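Local atomic coordinates of oxysterol-binding protein homolog 3 (Saccharomyces cerevisiae, PDB entry 4IC4), a protein that carries lipids in a hydrophobic pocket and transfers them between membranes through the cytosol, in directional transport coupled to phosphoinositides. Residues E142-F153 and P361-W372. Numbering follows the deposited sequence.
Sequences EKVSHRPPVFAF and PKYFEKVSKNEW
E142 reaches across to P361-F364 with its chain stretched out, CG anti to the backbone N (chi1 180°). Its CB lies 3.8 Å from F364 CE2; further out, CD comes within 3.7 Å of P361 CB. The E142 carboxylate meets two successive backbone amides: OE1 takes Y363 N at 2.9 Å through its syn lone pair, and OE2 takes K362 N at 2.8 Å, also on the syn side but 24° out of the carboxylate plane. Both oxygens are thus gripped, which fixes the rotation of the buried group, and OE1 also sits in plane at the edge of the F364 ring. One face of that ring receives the methyl of A152 in a CH-pi contact, CB lying 3.6 Å from the centroid. Strands 137-145 and 150-157 form an antiparallel hairpin of the barrel in the OSBP-related domain, with a classic beta bulge where V144 and S145 face V150; the two-stranded hairpin 364-368/371-374 packs against it. V144 and W372 approach from opposite directions. V144 CG2 presses over the five-membered ring, 3.5 Å from its centroid, while K366 CB covers the opposite indole face. V144 CG1 turns to P361 CB, 4.0 Å away. Beyond the bulge, H146 and R147 bind phosphatidylinositol 4-phosphate and touch helix 335-354. A water donates to F153 O and, in a longer bond of 3.3 Å, to W372 O, linking the hairpins.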
loop_
_atom_site.group_PDB
_atom_site.type_symbol
_atom_site.label_atom_id
_atom_site.label_comp_id
_atom_site.label_asym_id
_atom_site.label_seq_id
_atom_site.Cartn_x
_atom_site.Cartn_y
_atom_site.Cartn_z
ATOM N N GLU A 142 9.301 -5.133 4.608
ATOM C CA GLU A 142 9.414 -6.431 5.255
ATOM C C GLU A 142 8.311 -6.601 6.294
ATOM O O GLU A 142 7.918 -5.639 6.953
ATOM C CB GLU A 142 10.794 -6.530 5.927
ATOM C CG GLU A 142 11.080 -7.834 6.657
ATOM C CD GLU A 142 12.543 -7.972 7.087
ATOM O OE1 GLU A 142 13.187 -6.948 7.400
ATOM O OE2 GLU A 142 13.046 -9.115 7.127
ATOM N N LYS A 143 7.781 -7.814 6.418
ATOM C CA LYS A 143 6.784 -8.058 7.452
ATOM C C LYS A 143 7.635 -8.333 8.688
ATOM O O LYS A 143 8.352 -9.336 8.741
ATOM C CB LYS A 143 5.920 -9.273 7.132
ATOM C CG LYS A 143 4.870 -9.528 8.205
ATOM C CD LYS A 143 3.938 -10.650 7.822
ATOM C CE LYS A 143 2.895 -10.878 8.905
ATOM N NZ LYS A 143 1.939 -11.952 8.518
ATOM N N VAL A 144 7.565 -7.440 9.675
ATOM C CA VAL A 144 8.386 -7.567 10.878
ATOM C C VAL A 144 7.728 -8.214 12.096
ATOM O O VAL A 144 8.408 -8.541 13.074
ATOM C CB VAL A 144 8.960 -6.186 11.284
ATOM C CG1 VAL A 144 9.820 -5.631 10.149
ATOM C CG2 VAL A 144 7.828 -5.214 11.604
ATOM N N SER A 145 6.414 -8.397 12.034
ATOM C CA SER A 145 5.663 -9.041 13.113
ATOM C C SER A 145 4.461 -9.767 12.510
ATOM O O SER A 145 3.870 -9.287 11.543
ATOM C CB SER A 145 5.181 -8.007 14.122
ATOM O OG SER A 145 4.403 -8.632 15.128
ATOM N N HIS A 146 4.101 -10.921 13.073
ATOM C CA HIS A 146 2.972 -11.694 12.556
ATOM C C HIS A 146 1.697 -11.510 13.375
ATOM O O HIS A 146 0.604 -11.435 12.821
ATOM C CB HIS A 146 3.313 -13.187 12.507
ATOM C CG HIS A 146 2.256 -14.021 11.849
ATOM N ND1 HIS A 146 1.715 -15.144 12.438
ATOM C CD2 HIS A 146 1.639 -13.893 10.650
ATOM C CE1 HIS A 146 0.810 -15.670 11.631
ATOM N NE2 HIS A 146 0.745 -14.929 10.540
ATOM N N ARG A 147 1.845 -11.456 14.695
ATOM C CA ARG A 147 0.711 -11.282 15.597
ATOM C C ARG A 147 1.046 -10.194 16.613
ATOM O O ARG A 147 1.761 -10.439 17.586
ATOM C CB ARG A 147 0.403 -12.594 16.332
ATOM C CG ARG A 147 -0.108 -13.723 15.440
ATOM C CD ARG A 147 -1.570 -13.525 15.069
ATOM N NE ARG A 147 -2.456 -13.687 16.220
ATOM C CZ ARG A 147 -2.780 -14.859 16.762
ATOM N NH1 ARG A 147 -2.297 -15.985 16.258
ATOM N NH2 ARG A 147 -3.584 -14.902 17.818
ATOM N N PRO A 148 0.552 -8.966 16.387
ATOM C CA PRO A 148 -0.282 -8.562 15.251
ATOM C C PRO A 148 0.590 -8.304 14.025
ATOM O O PRO A 148 1.801 -8.143 14.145
ATOM C CB PRO A 148 -0.939 -7.289 15.759
ATOM C CG PRO A 148 0.167 -6.668 16.541
ATOM C CD PRO A 148 0.729 -7.841 17.324
ATOM N N PRO A 149 -0.016 -8.260 12.831
ATOM C CA PRO A 149 0.785 -8.012 11.629
ATOM C C PRO A 149 1.353 -6.600 11.606
ATOM O O PRO A 149 0.633 -5.626 11.830
ATOM C CB PRO A 149 -0.210 -8.242 10.501
ATOM C CG PRO A 149 -1.499 -7.771 11.110
ATOM C CD PRO A 149 -1.442 -8.402 12.488
ATOM N N VAL A 150 2.651 -6.495 11.349
ATOM C CA VAL A 150 3.309 -5.200 11.271
ATOM C C VAL A 150 4.213 -5.227 10.050
ATOM O O VAL A 150 5.010 -6.151 9.875
ATOM C CB VAL A 150 4.165 -4.898 12.523
ATOM C CG1 VAL A 150 4.846 -3.543 12.373
ATOM C CG2 VAL A 150 3.287 -4.896 13.768
ATOM N N PHE A 151 4.072 -4.213 9.205
ATOM C CA PHE A 151 4.864 -4.107 7.989
ATOM C C PHE A 151 5.695 -2.829 8.030
ATOM O O PHE A 151 5.191 -1.756 8.380
ATOM C CB PHE A 151 3.934 -4.096 6.775
ATOM C CG PHE A 151 2.957 -5.234 6.757
ATOM C CD1 PHE A 151 3.369 -6.519 6.414
ATOM C CD2 PHE A 151 1.626 -5.029 7.106
ATOM C CE1 PHE A 151 2.467 -7.587 6.418
ATOM C CE2 PHE A 151 0.713 -6.093 7.114
ATOM C CZ PHE A 151 1.138 -7.374 6.769
ATOM N N ALA A 152 6.971 -2.945 7.678
ATOM C CA ALA A 152 7.870 -1.796 7.683
ATOM C C ALA A 152 8.273 -1.442 6.264
ATOM O O ALA A 152 8.561 -2.329 5.454
ATOM C CB ALA A 152 9.104 -2.101 8.525
ATOM N N PHE A 153 8.287 -0.144 5.970
ATOM C CA PHE A 153 8.633 0.364 4.643
ATOM C C PHE A 153 9.640 1.500 4.713
ATOM O O PHE A 153 9.585 2.336 5.615
ATOM C CB PHE A 153 7.391 0.914 3.930
ATOM C CG PHE A 153 6.354 -0.119 3.613
ATOM C CD1 PHE A 153 6.248 -0.649 2.330
ATOM C CD2 PHE A 153 5.493 -0.579 4.603
ATOM C CE1 PHE A 153 5.296 -1.629 2.042
ATOM C CE2 PHE A 153 4.542 -1.556 4.323
ATOM C CZ PHE A 153 4.448 -2.080 3.040
ATOM N N PRO A 361 13.070 -10.823 11.399
ATOM C CA PRO A 361 13.193 -9.868 10.292
ATOM C C PRO A 361 14.662 -9.461 10.193
ATOM O O PRO A 361 15.377 -9.452 11.198
ATOM C CB PRO A 361 12.269 -8.721 10.711
ATOM C CG PRO A 361 12.216 -8.834 12.207
ATOM C CD PRO A 361 12.144 -10.323 12.426
ATOM N N LYS A 362 15.106 -9.114 8.990
ATOM C CA LYS A 362 16.514 -8.790 8.779
ATOM C C LYS A 362 16.903 -7.361 8.427
ATOM O O LYS A 362 18.033 -6.949 8.697
ATOM C CB LYS A 362 17.066 -9.681 7.664
ATOM C CG LYS A 362 16.792 -11.169 7.807
ATOM C CD LYS A 362 17.573 -11.769 8.957
ATOM C CE LYS A 362 17.589 -13.288 8.881
ATOM N NZ LYS A 362 16.239 -13.908 8.972
ATOM N N TYR A 363 15.988 -6.602 7.836
ATOM C CA TYR A 363 16.331 -5.265 7.356
ATOM C C TYR A 363 15.811 -4.066 8.127
ATOM O O TYR A 363 16.124 -2.920 7.792
ATOM C CB TYR A 363 15.917 -5.191 5.884
ATOM C CG TYR A 363 16.355 -6.440 5.153
ATOM C CD1 TYR A 363 17.709 -6.762 5.046
ATOM C CD2 TYR A 363 15.422 -7.362 4.674
ATOM C CE1 TYR A 363 18.125 -7.968 4.495
ATOM C CE2 TYR A 363 15.827 -8.578 4.114
ATOM C CZ TYR A 363 17.181 -8.872 4.033
ATOM O OH TYR A 363 17.593 -10.074 3.511
ATOM N N PHE A 364 15.028 -4.335 9.162
ATOM C CA PHE A 364 14.462 -3.286 9.997
ATOM C C PHE A 364 14.664 -3.666 11.452
ATOM O O PHE A 364 14.683 -4.850 11.791
ATOM C CB PHE A 364 12.962 -3.139 9.721
ATOM C CG PHE A 364 12.646 -2.620 8.353
ATOM C CD1 PHE A 364 12.463 -1.260 8.138
ATOM C CD2 PHE A 364 12.551 -3.489 7.271
ATOM C CE1 PHE A 364 12.193 -0.771 6.864
ATOM C CE2 PHE A 364 12.283 -3.007 5.991
ATOM C CZ PHE A 364 12.104 -1.646 5.789
ATOM N N GLU A 365 14.814 -2.657 12.302
ATOM C CA GLU A 365 14.993 -2.880 13.730
ATOM C C GLU A 365 13.928 -2.089 14.479
ATOM O O GLU A 365 13.534 -1.005 14.052
ATOM C CB GLU A 365 16.393 -2.440 14.167
ATOM C CG GLU A 365 16.682 -0.964 13.962
ATOM C CD GLU A 365 18.102 -0.599 14.347
ATOM O OE1 GLU A 365 18.447 0.600 14.290
ATOM O OE2 GLU A 365 18.874 -1.515 14.705
ATOM N N LYS A 366 13.460 -2.638 15.594
ATOM C CA LYS A 366 12.431 -1.982 16.389
ATOM C C LYS A 366 13.056 -0.885 17.243
ATOM O O LYS A 366 13.980 -1.140 18.014
ATOM C CB LYS A 366 11.727 -3.014 17.272
ATOM C CG LYS A 366 10.445 -2.515 17.916
ATOM C CD LYS A 366 9.698 -3.649 18.599
ATOM C CE LYS A 366 8.355 -3.183 19.138
ATOM N NZ LYS A 366 7.580 -4.306 19.734
ATOM N N VAL A 367 12.552 0.337 17.095
ATOM C CA VAL A 367 13.065 1.475 17.850
ATOM C C VAL A 367 12.139 1.841 19.006
ATOM O O VAL A 367 12.557 2.488 19.969
ATOM C CB VAL A 367 13.246 2.707 16.937
ATOM C CG1 VAL A 367 13.781 3.886 17.741
ATOM C CG2 VAL A 367 14.200 2.372 15.805
ATOM N N SER A 368 10.882 1.423 18.909
ATOM C CA SER A 368 9.900 1.695 19.952
ATOM C C SER A 368 8.623 0.931 19.645
ATOM O O SER A 368 8.572 0.148 18.697
ATOM C CB SER A 368 9.588 3.192 20.016
ATOM O OG SER A 368 8.882 3.613 18.859
ATOM N N LYS A 369 7.592 1.150 20.454
ATOM C CA LYS A 369 6.319 0.489 20.222
ATOM C C LYS A 369 5.714 1.056 18.947
ATOM O O LYS A 369 5.548 2.269 18.815
ATOM C CB LYS A 369 5.350 0.733 21.381
ATOM C CG LYS A 369 5.506 -0.206 22.558
ATOM C CD LYS A 369 4.316 -0.067 23.497
ATOM C CE LYS A 369 4.356 -1.096 24.610
ATOM N NZ LYS A 369 3.104 -1.063 25.414
ATOM N N ASN A 370 5.395 0.174 18.007
ATOM C CA ASN A 370 4.791 0.579 16.747
ATOM C C ASN A 370 5.727 1.392 15.860
ATOM O O ASN A 370 5.269 2.177 15.033
ATOM C CB ASN A 370 3.520 1.386 17.021
ATOM C CG ASN A 370 2.613 0.710 18.030
ATOM O OD1 ASN A 370 2.192 -0.431 17.838
ATOM N ND2 ASN A 370 2.307 1.413 19.115
ATOM N N GLU A 371 7.034 1.205 16.017
ATOM C CA GLU A 371 7.984 1.944 15.197
ATOM C C GLU A 371 9.246 1.147 14.880
ATOM O O GLU A 371 10.022 0.818 15.777
ATOM C CB GLU A 371 8.372 3.248 15.898
ATOM C CG GLU A 371 8.392 4.461 14.990
ATOM C CD GLU A 371 7.003 4.866 14.528
ATOM O OE1 GLU A 371 6.158 5.199 15.389
ATOM O OE2 GLU A 371 6.755 4.853 13.306
ATOM N N TRP A 372 9.436 0.830 13.602
ATOM C CA TRP A 372 10.616 0.104 13.148
ATOM C C TRP A 372 11.411 1.033 12.240
ATOM O O TRP A 372 10.857 1.971 11.663
ATOM C CB TRP A 372 10.217 -1.162 12.387
ATOM C CG TRP A 372 9.674 -2.248 13.273
ATOM C CD1 TRP A 372 8.492 -2.236 13.959
ATOM C CD2 TRP A 372 10.301 -3.500 13.576
ATOM N NE1 TRP A 372 8.344 -3.402 14.671
ATOM C CE2 TRP A 372 9.438 -4.197 14.455
ATOM C CE3 TRP A 372 11.507 -4.101 13.191
ATOM C CZ2 TRP A 372 9.746 -5.469 14.956
ATOM C CZ3 TRP A 372 11.814 -5.366 13.691
ATOM C CH2 TRP A 372 10.934 -6.034 14.565
HETATM O O HOH W 1 10.424 2.009 8.395
#